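Sugar fermentation stimulation protein homolog (Pyrococcus furiosus, PDB 4DA2) probably binds DNA, joining an OB-fold domain to a nuclease-like PD-(D/E)xK domain that binds calcium ions. Local coordinates at residues G74-L83 with H214-I222. The protein carries 1 engineered substitution. Residues are numbered along the deposited sequence; the frame is centred on the assembly and turned at random.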
# COMPACT_ATOMS: atom_id res chain seq x y z
N GLY A 74 -8.75 -7.27 15.61
CA GLY A 74 -9.94 -8.00 15.24
C GLY A 74 -10.25 -8.00 13.76
O GLY A 74 -11.15 -8.69 13.29
N LYS A 75 -9.49 -7.21 13.01
CA LYS A 75 -9.66 -7.13 11.56
C LYS A 75 -8.34 -7.63 10.97
O LYS A 75 -7.54 -8.30 11.67
CB LYS A 75 -9.94 -5.66 11.12
CG LYS A 75 -11.11 -4.92 11.83
CD LYS A 75 -12.48 -5.37 11.33
CE LYS A 75 -13.65 -4.41 11.70
NZ LYS A 75 -13.89 -4.30 13.18
N ILE A 76 -8.08 -7.28 9.71
CA ILE A 76 -6.82 -7.67 9.06
C ILE A 76 -6.11 -6.46 8.45
O ILE A 76 -6.73 -5.74 7.65
CB ILE A 76 -7.07 -8.72 7.97
CG1 ILE A 76 -7.66 -10.00 8.60
CG2 ILE A 76 -5.75 -9.03 7.24
CD1 ILE A 76 -8.34 -10.96 7.60
N ALA A 77 -4.84 -6.24 8.81
CA ALA A 77 -4.00 -5.22 8.16
C ALA A 77 -3.49 -5.85 6.85
O ALA A 77 -2.99 -6.97 6.86
CB ALA A 77 -2.83 -4.87 9.04
N ILE A 78 -3.59 -5.13 5.74
CA ILE A 78 -3.17 -5.69 4.46
C ILE A 78 -1.74 -5.24 4.21
O ILE A 78 -1.48 -4.05 3.94
CB ILE A 78 -4.10 -5.25 3.29
CG1 ILE A 78 -5.55 -5.72 3.54
CG2 ILE A 78 -3.52 -5.81 1.97
CD1 ILE A 78 -6.61 -5.13 2.57
N ILE A 79 -0.83 -6.20 4.24
CA ILE A 79 0.58 -5.92 3.90
C ILE A 79 0.96 -6.10 2.44
O ILE A 79 1.97 -5.55 2.00
CB ILE A 79 1.55 -6.73 4.78
CG1 ILE A 79 1.46 -8.23 4.48
CG2 ILE A 79 1.31 -6.39 6.26
CD1 ILE A 79 2.82 -8.95 4.56
N ASP A 80 0.15 -6.87 1.69
CA ASP A 80 0.48 -7.20 0.30
C ASP A 80 0.25 -5.99 -0.59
O ASP A 80 -0.88 -5.49 -0.71
CB ASP A 80 -0.35 -8.40 -0.19
CG ASP A 80 0.08 -8.88 -1.59
OD1 ASP A 80 0.91 -9.81 -1.68
OD2 ASP A 80 -0.44 -8.33 -2.59
N THR A 81 1.32 -5.52 -1.23
CA THR A 81 1.21 -4.30 -2.05
C THR A 81 0.41 -4.50 -3.34
O THR A 81 -0.20 -3.55 -3.85
CB THR A 81 2.58 -3.65 -2.34
OG1 THR A 81 3.37 -4.55 -3.14
CG2 THR A 81 3.30 -3.30 -1.04
N ARG A 82 0.40 -5.74 -3.85
CA ARG A 82 -0.43 -6.09 -4.99
C ARG A 82 -1.92 -5.98 -4.68
O ARG A 82 -2.68 -5.41 -5.49
CB ARG A 82 -0.12 -7.49 -5.53
CG ARG A 82 1.19 -7.64 -6.23
CD ARG A 82 1.40 -9.10 -6.59
NE ARG A 82 2.61 -9.34 -7.36
CZ ARG A 82 3.21 -10.52 -7.48
NH1 ARG A 82 2.71 -11.59 -6.86
NH2 ARG A 82 4.31 -10.64 -8.21
N LEU A 83 -2.34 -6.48 -3.51
CA LEU A 83 -3.70 -6.40 -3.07
C LEU A 83 -4.06 -4.93 -2.83
O LEU A 83 -5.13 -4.48 -3.23
CB LEU A 83 -3.94 -7.22 -1.79
CG LEU A 83 -5.37 -7.29 -1.27
CD1 LEU A 83 -6.42 -7.54 -2.36
CD2 LEU A 83 -5.50 -8.36 -0.15
N HIS A 214 -9.02 -1.74 5.29
CA HIS A 214 -8.73 -2.97 6.02
C HIS A 214 -9.49 -4.11 5.34
O HIS A 214 -10.30 -3.89 4.42
CB HIS A 214 -9.08 -2.85 7.52
CG HIS A 214 -10.55 -2.73 7.79
ND1 HIS A 214 -11.19 -1.52 7.92
CD2 HIS A 214 -11.51 -3.68 7.91
CE1 HIS A 214 -12.48 -1.71 8.12
NE2 HIS A 214 -12.71 -3.02 8.12
N MET A 215 -9.21 -5.33 5.79
CA MET A 215 -9.91 -6.51 5.34
C MET A 215 -10.57 -7.13 6.57
O MET A 215 -9.98 -7.10 7.68
CB MET A 215 -8.94 -7.48 4.68
CG MET A 215 -9.62 -8.73 4.11
SD MET A 215 -8.58 -9.67 2.93
CE MET A 215 -7.15 -10.09 3.89
N GLU A 216 -11.80 -7.58 6.39
CA GLU A 216 -12.53 -8.28 7.44
C GLU A 216 -12.14 -9.75 7.36
O GLU A 216 -11.67 -10.20 6.33
CB GLU A 216 -14.02 -8.15 7.21
CG GLU A 216 -14.51 -6.70 7.09
CD GLU A 216 -14.70 -6.08 8.45
OE1 GLU A 216 -14.86 -6.86 9.41
OE2 GLU A 216 -14.70 -4.84 8.58
N LEU A 217 -12.38 -10.48 8.45
CA LEU A 217 -12.06 -11.91 8.49
C LEU A 217 -12.80 -12.69 7.41
O LEU A 217 -12.32 -13.73 6.97
CB LEU A 217 -12.38 -12.50 9.87
CG LEU A 217 -11.74 -11.81 11.07
CD1 LEU A 217 -12.21 -12.42 12.39
CD2 LEU A 217 -10.22 -11.84 10.97
N SER A 218 -13.96 -12.16 6.99
CA SER A 218 -14.73 -12.66 5.85
C SER A 218 -14.03 -12.55 4.47
O SER A 218 -14.49 -13.12 3.50
CB SER A 218 -16.07 -11.91 5.79
OG SER A 218 -15.83 -10.54 5.39
N GLY A 219 -12.95 -11.79 4.38
CA GLY A 219 -12.31 -11.55 3.09
C GLY A 219 -12.73 -10.24 2.44
O GLY A 219 -12.13 -9.83 1.45
N GLU A 220 -13.74 -9.57 3.01
CA GLU A 220 -14.22 -8.31 2.43
C GLU A 220 -13.23 -7.18 2.67
O GLU A 220 -12.76 -7.00 3.79
CB GLU A 220 -15.57 -7.92 3.02
CG GLU A 220 -16.70 -8.82 2.54
CD GLU A 220 -17.93 -8.69 3.39
OE1 GLU A 220 -17.86 -9.04 4.59
OE2 GLU A 220 -18.97 -8.23 2.86
N ILE A 221 -12.93 -6.43 1.62
CA ILE A 221 -12.00 -5.32 1.73
C ILE A 221 -12.81 -4.03 1.84
O ILE A 221 -13.69 -3.75 1.02
CB ILE A 221 -10.97 -5.28 0.58
CG1 ILE A 221 -9.98 -6.46 0.71
CG2 ILE A 221 -10.21 -3.92 0.53
CD1 ILE A 221 -8.83 -6.41 -0.28
N ILE A 222 -12.52 -3.28 2.88
CA ILE A 222 -13.34 -2.13 3.28
C ILE A 222 -12.56 -0.83 3.09
O ILE A 222 -11.44 -0.67 3.58
CB ILE A 222 -13.82 -2.27 4.77
CG1 ILE A 222 -14.57 -3.60 5.00
CG2 ILE A 222 -14.69 -1.09 5.20
CD1 ILE A 222 -15.68 -3.88 3.99
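Ile76 and Met215 form a single antiparallel bridge, a hydrogen-bonded pair: Met215 N gives a nearly straight bond (171°) to Ile76 O, and Ile76 N a more bent one to Met215 O at 2.8 Å. The buried, beta-branched Ile76 turns toward 214-222, its CG2 lying 3.8 Å from Met215 CE, which the bend at chi3 (59°) brings round to it, and its CG1 meeting Leu217 CD2, an apolar fit suited to a domain interface. The bridge ties the last strand of the OB-fold sheet to the PD-(D/E)xK hairpin of strands 207-215 and 220-229, closed by the type I turn from Glu216 to Gly219, whose backbone angles call for glycine. Farther along, Ile78 CD1 packs against Met215 CB and Ile221 CD1, and Leu83 CD1 meets Ile221 CD1 tip to tip in a tight 3.4 Å contact. Lys75 lays its aliphatic chain alongside Glu216, CE 3.3 Å from Glu216 OE2; their opposite charges are near but do not touch. Glu216 OE2 accepts from His214 NE2 (2.7 Å), the oxygen in the imidazole plane, the nitrogen out of the carboxylate plane. With an alanine here instead of Glu216, His214 NE2 is likely to lose this acceptor and Lys75 its carboxylate neighbour.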